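PDB 4LRL: HD domain protein from Enterococcus faecalis, which probably hydrolyses deoxyribonucleoside triphosphates to the deoxynucleoside and triphosphate, under allosteric control by bound nucleotides such as dGTP. Local coordinates for residues A62-G74 with H81-G93. Numbering follows the deposited sequence.
Sequences AEVQRLRRIKQLG and HGAEHSRFSHSLG. With NI (nickel (II) ion), chain N; DGT (2'-deoxyguanosine-5'-triphosphate), chain O.
R68 lays its guanidinium nearly flat on the ring of F88, CZ standing 4.2 Å from the ring centroid in a cation-pi stack, planes 25° apart. This pairing joins helix 87-108, which carries H90 of the HD-domain metal site, to a dGTP pocket, probably allosteric. Arginine suits the place because its extended chain also covers the ring: CG makes a CH-pi contact over the same face, and NH2 continues to the guanine, donating to O6 of dGTP at 3.0 Å. Q65 bends at chi2 so that its amide serves both neighbours, OE1 accepting from R68 NE and NE2 donating almost straight to the same O6; NE2 also hydrogen-bonds I59 O. K354 and R350 of the second subunit also bond this nucleotide, and R68 NH1 reaches S77 O there, so the pocket spans the subunit interface. V64 O lies at the edge of the F88 ring, V64 CG1 packs on F88 CE1, and L67 CB packs on F88 CB.

At the other end, Q72 presents its amide over one face of the H90 imidazole; its CG, anti to the backbone N (chi1 169°), carries it there. Amide suits this post by offering both polarities: OE1 accepts from a water that in turn accepts a hydrogen bond from R87 NH1, whereas NE2 donates to a water bound to nickel. H134, D135, D207 and two waters complete the nickel coordination with H90 NE2, and D210 holds H90 ND1.

R87 N to I70 O (2.9 Å) and Q72 N to H85 O (3.0 Å, 172°) tie the two backbones together, with a weak bond from F88 N to L67 O. S86 OG, at the N-cap of the helix, accepts from S89 N and weakly from F88 N, satisfying N-H groups of the first turn. One turn on, S91 OG donates to R87 O at 2.9 Å, approaching from the face opposite S91 N.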
# COMPACT_ATOMS: atom_id res chain seq x y z
N ALA C 62 -23.58 -0.36 26.97
CA ALA C 62 -22.77 0.61 27.72
C ALA C 62 -21.32 0.17 27.94
O ALA C 62 -20.40 0.98 27.85
CB ALA C 62 -23.42 0.92 29.07
N GLU C 63 -21.14 -1.12 28.22
CA GLU C 63 -19.84 -1.68 28.57
C GLU C 63 -18.91 -1.82 27.36
O GLU C 63 -17.70 -1.77 27.50
CB GLU C 63 -20.02 -3.03 29.26
CG GLU C 63 -20.70 -2.98 30.62
CD GLU C 63 -22.22 -2.88 30.53
OE1 GLU C 63 -22.77 -3.18 29.44
OE2 GLU C 63 -22.86 -2.50 31.54
N VAL C 64 -19.49 -2.01 26.17
CA VAL C 64 -18.71 -2.08 24.94
C VAL C 64 -18.39 -0.66 24.46
O VAL C 64 -17.28 -0.40 24.01
CB VAL C 64 -19.44 -2.90 23.85
CG1 VAL C 64 -18.70 -2.84 22.51
CG2 VAL C 64 -19.57 -4.36 24.28
N GLN C 65 -19.35 0.25 24.58
CA GLN C 65 -19.17 1.63 24.14
C GLN C 65 -18.00 2.35 24.83
O GLN C 65 -17.35 3.19 24.21
CB GLN C 65 -20.45 2.44 24.34
CG GLN C 65 -21.55 2.10 23.35
CD GLN C 65 -21.16 2.38 21.91
OE1 GLN C 65 -20.73 3.48 21.57
NE2 GLN C 65 -21.34 1.39 21.04
N ARG C 66 -17.75 2.01 26.09
CA ARG C 66 -16.72 2.72 26.85
C ARG C 66 -15.31 2.32 26.40
O ARG C 66 -14.33 3.02 26.69
CB ARG C 66 -16.92 2.54 28.37
CG ARG C 66 -16.78 1.14 28.89
CD ARG C 66 -16.10 1.13 30.24
NE ARG C 66 -15.29 -0.08 30.36
CZ ARG C 66 -14.24 -0.25 31.15
NH1 ARG C 66 -13.61 -1.42 31.11
NH2 ARG C 66 -13.80 0.71 31.97
N LEU C 67 -15.22 1.22 25.66
CA LEU C 67 -13.96 0.84 25.03
C LEU C 67 -13.49 1.87 23.99
O LEU C 67 -12.32 1.87 23.63
CB LEU C 67 -14.06 -0.57 24.43
CG LEU C 67 -14.40 -1.72 25.39
CD1 LEU C 67 -14.38 -3.09 24.67
CD2 LEU C 67 -13.49 -1.74 26.64
N ARG C 68 -14.37 2.75 23.52
CA ARG C 68 -13.96 3.88 22.68
C ARG C 68 -13.02 4.82 23.41
O ARG C 68 -12.15 5.44 22.80
CB ARG C 68 -15.15 4.70 22.19
CG ARG C 68 -16.02 4.00 21.17
CD ARG C 68 -17.34 4.75 21.07
NE ARG C 68 -18.23 4.22 20.04
CZ ARG C 68 -18.15 4.50 18.75
NH1 ARG C 68 -17.18 5.29 18.29
NH2 ARG C 68 -19.03 3.98 17.90
N ARG C 69 -13.21 4.91 24.73
CA ARG C 69 -12.47 5.85 25.57
C ARG C 69 -11.20 5.23 26.17
O ARG C 69 -10.63 5.78 27.12
CB ARG C 69 -13.41 6.41 26.64
CG ARG C 69 -14.62 7.13 26.05
CD ARG C 69 -15.45 7.88 27.08
NE ARG C 69 -16.09 6.99 28.05
CZ ARG C 69 -17.23 6.33 27.83
NH1 ARG C 69 -17.87 6.44 26.67
NH2 ARG C 69 -17.72 5.55 28.78
N ILE C 70 -10.76 4.11 25.61
CA ILE C 70 -9.57 3.43 26.11
C ILE C 70 -8.66 3.05 24.95
O ILE C 70 -9.08 2.30 24.05
CB ILE C 70 -9.93 2.19 26.98
CG1 ILE C 70 -10.76 2.61 28.20
CG2 ILE C 70 -8.67 1.46 27.42
CD1 ILE C 70 -11.28 1.44 29.03
N LYS C 71 -7.44 3.57 24.95
CA LYS C 71 -6.48 3.30 23.88
C LYS C 71 -6.08 1.85 23.91
O LYS C 71 -5.91 1.27 24.98
CB LYS C 71 -5.23 4.17 24.00
CG LYS C 71 -5.39 5.60 23.47
CD LYS C 71 -4.05 6.35 23.51
CE LYS C 71 -3.64 6.74 24.94
NZ LYS C 71 -4.68 7.51 25.74
N GLN C 72 -5.92 1.27 22.72
CA GLN C 72 -5.51 -0.12 22.58
C GLN C 72 -4.05 -0.33 22.99
O GLN C 72 -3.72 -1.34 23.61
CB GLN C 72 -5.76 -0.60 21.14
CG GLN C 72 -5.14 -1.96 20.77
CD GLN C 72 -5.95 -3.14 21.30
OE1 GLN C 72 -7.09 -2.99 21.73
NE2 GLN C 72 -5.35 -4.32 21.27
N LEU C 73 -3.18 0.61 22.65
CA LEU C 73 -1.75 0.37 22.85
C LEU C 73 -1.12 1.14 24.00
O LEU C 73 0.11 1.10 24.22
CB LEU C 73 -0.97 0.56 21.56
CG LEU C 73 -1.00 -0.61 20.59
CD1 LEU C 73 -0.11 -0.27 19.40
CD2 LEU C 73 -0.56 -1.92 21.26
N GLY C 74 -1.98 1.81 24.76
CA GLY C 74 -1.57 2.52 25.97
C GLY C 74 -0.58 3.62 25.66
O GLY C 74 -0.95 4.68 25.14
N HIS C 81 2.93 7.94 16.90
CA HIS C 81 1.82 8.85 17.20
C HIS C 81 0.53 8.56 16.43
O HIS C 81 -0.52 9.12 16.72
CB HIS C 81 2.25 10.32 17.09
CG HIS C 81 2.60 10.76 15.71
ND1 HIS C 81 3.90 10.90 15.27
CD2 HIS C 81 1.81 11.09 14.65
CE1 HIS C 81 3.89 11.30 14.01
NE2 HIS C 81 2.64 11.42 13.61
N GLY C 82 0.60 7.67 15.44
CA GLY C 82 -0.63 7.20 14.82
C GLY C 82 -1.41 6.23 15.70
O GLY C 82 -2.59 6.02 15.47
N ALA C 83 -0.77 5.64 16.72
CA ALA C 83 -1.39 4.56 17.51
C ALA C 83 -2.45 5.02 18.53
O ALA C 83 -2.37 4.67 19.71
CB ALA C 83 -0.31 3.74 18.21
N GLU C 84 -3.46 5.77 18.05
CA GLU C 84 -4.48 6.36 18.95
C GLU C 84 -5.80 5.60 18.88
O GLU C 84 -6.80 6.02 19.48
CB GLU C 84 -4.72 7.84 18.62
CG GLU C 84 -3.56 8.79 18.94
CD GLU C 84 -3.47 9.17 20.42
OE1 GLU C 84 -4.02 8.43 21.27
OE2 GLU C 84 -2.83 10.21 20.74
N HIS C 85 -5.80 4.47 18.17
CA HIS C 85 -6.98 3.60 18.02
C HIS C 85 -7.44 3.00 19.35
O HIS C 85 -6.63 2.72 20.23
CB HIS C 85 -6.74 2.50 16.97
CG HIS C 85 -5.55 1.63 17.25
ND1 HIS C 85 -4.25 2.10 17.24
CD2 HIS C 85 -5.46 0.29 17.52
CE1 HIS C 85 -3.43 1.10 17.50
NE2 HIS C 85 -4.13 -0.00 17.68
N SER C 86 -8.75 2.80 19.48
CA SER C 86 -9.34 2.34 20.73
C SER C 86 -9.48 0.83 20.80
O SER C 86 -9.35 0.12 19.79
CB SER C 86 -10.72 2.95 20.91
OG SER C 86 -11.62 2.38 19.97
N ARG C 87 -9.76 0.34 22.00
CA ARG C 87 -10.07 -1.07 22.21
C ARG C 87 -11.41 -1.42 21.57
O ARG C 87 -11.70 -2.60 21.32
CB ARG C 87 -10.08 -1.40 23.70
CG ARG C 87 -8.73 -1.31 24.37
CD ARG C 87 -8.76 -1.97 25.76
NE ARG C 87 -7.42 -1.99 26.34
CZ ARG C 87 -6.51 -2.93 26.09
NH1 ARG C 87 -6.79 -3.95 25.29
NH2 ARG C 87 -5.32 -2.83 26.66
N PHE C 88 -12.23 -0.41 21.32
CA PHE C 88 -13.51 -0.62 20.66
C PHE C 88 -13.32 -1.08 19.22
O PHE C 88 -13.91 -2.08 18.80
CB PHE C 88 -14.35 0.66 20.72
CG PHE C 88 -15.69 0.56 20.01
CD1 PHE C 88 -16.81 0.08 20.69
CD2 PHE C 88 -15.83 0.99 18.69
CE1 PHE C 88 -18.05 -0.00 20.06
CE2 PHE C 88 -17.07 0.92 18.05
CZ PHE C 88 -18.18 0.42 18.74
N SER C 89 -12.48 -0.38 18.47
CA SER C 89 -12.28 -0.75 17.06
C SER C 89 -11.60 -2.11 16.96
O SER C 89 -11.90 -2.89 16.06
CB SER C 89 -11.52 0.33 16.29
OG SER C 89 -10.18 0.34 16.67
N HIS C 90 -10.71 -2.41 17.90
CA HIS C 90 -10.09 -3.74 17.96
C HIS C 90 -11.13 -4.83 18.23
O HIS C 90 -11.07 -5.91 17.63
CB HIS C 90 -8.96 -3.79 18.99
CG HIS C 90 -8.53 -5.19 19.34
ND1 HIS C 90 -7.90 -6.02 18.43
CD2 HIS C 90 -8.63 -5.90 20.49
CE1 HIS C 90 -7.64 -7.19 19.00
NE2 HIS C 90 -8.08 -7.14 20.25
N SER C 91 -12.07 -4.55 19.13
CA SER C 91 -13.11 -5.50 19.48
C SER C 91 -13.99 -5.83 18.27
O SER C 91 -14.29 -7.00 18.02
CB SER C 91 -13.95 -4.99 20.65
OG SER C 91 -13.18 -4.98 21.84
N LEU C 92 -14.39 -4.80 17.51
CA LEU C 92 -15.17 -5.03 16.30
C LEU C 92 -14.35 -5.80 15.27
O LEU C 92 -14.90 -6.60 14.53
CB LEU C 92 -15.69 -3.72 15.69
CG LEU C 92 -16.63 -2.78 16.46
CD1 LEU C 92 -17.45 -1.97 15.48
CD2 LEU C 92 -17.56 -3.46 17.43
N GLY C 93 -13.04 -5.55 15.24
CA GLY C 93 -12.14 -6.24 14.31
C GLY C 93 -12.10 -7.73 14.59
O GLY C 93 -12.21 -8.56 13.67
NI NI N . -7.86 -8.44 21.98
PG DGT O . -30.59 2.67 12.77
O1G DGT O . -31.77 2.89 13.71
O2G DGT O . -29.61 1.62 13.23
O3G DGT O . -31.01 2.56 11.32
O3B DGT O . -29.76 4.05 12.89
PB DGT O . -28.75 4.52 11.73
O1B DGT O . -28.34 3.33 10.90
O2B DGT O . -29.36 5.73 11.05
O3A DGT O . -27.50 5.08 12.58
PA DGT O . -26.60 4.19 13.58
O1A DGT O . -26.99 2.74 13.54
O2A DGT O . -26.54 4.88 14.92
O5' DGT O . -25.15 4.32 12.89
C5' DGT O . -25.01 4.22 11.47
C4' DGT O . -23.53 4.25 11.08
O4' DGT O . -22.71 4.38 12.24
C3' DGT O . -23.13 2.96 10.40
O3' DGT O . -22.43 3.27 9.17
C2' DGT O . -22.20 2.25 11.37
C1' DGT O . -21.67 3.41 12.20
N9 DGT O . -21.25 3.06 13.58
C8 DGT O . -20.00 3.18 14.05
N7 DGT O . -19.92 2.81 15.35
C5 DGT O . -21.15 2.44 15.73
C6 DGT O . -21.76 1.94 16.97
O6 DGT O . -21.05 1.79 18.00
N1 DGT O . -23.07 1.67 16.96
C2 DGT O . -23.84 1.83 15.86
N2 DGT O . -25.15 1.53 15.92
N3 DGT O . -23.34 2.29 14.68
C4 DGT O . -22.02 2.61 14.56
O HOH W 1 -8.54 -4.44 23.44
O HOH W 2 -6.00 -6.95 22.41
O HOH W 3 -3.94 2.87 20.95
O HOH W 4 -0.91 4.09 22.61
O HOH W 5 -6.67 -9.19 23.59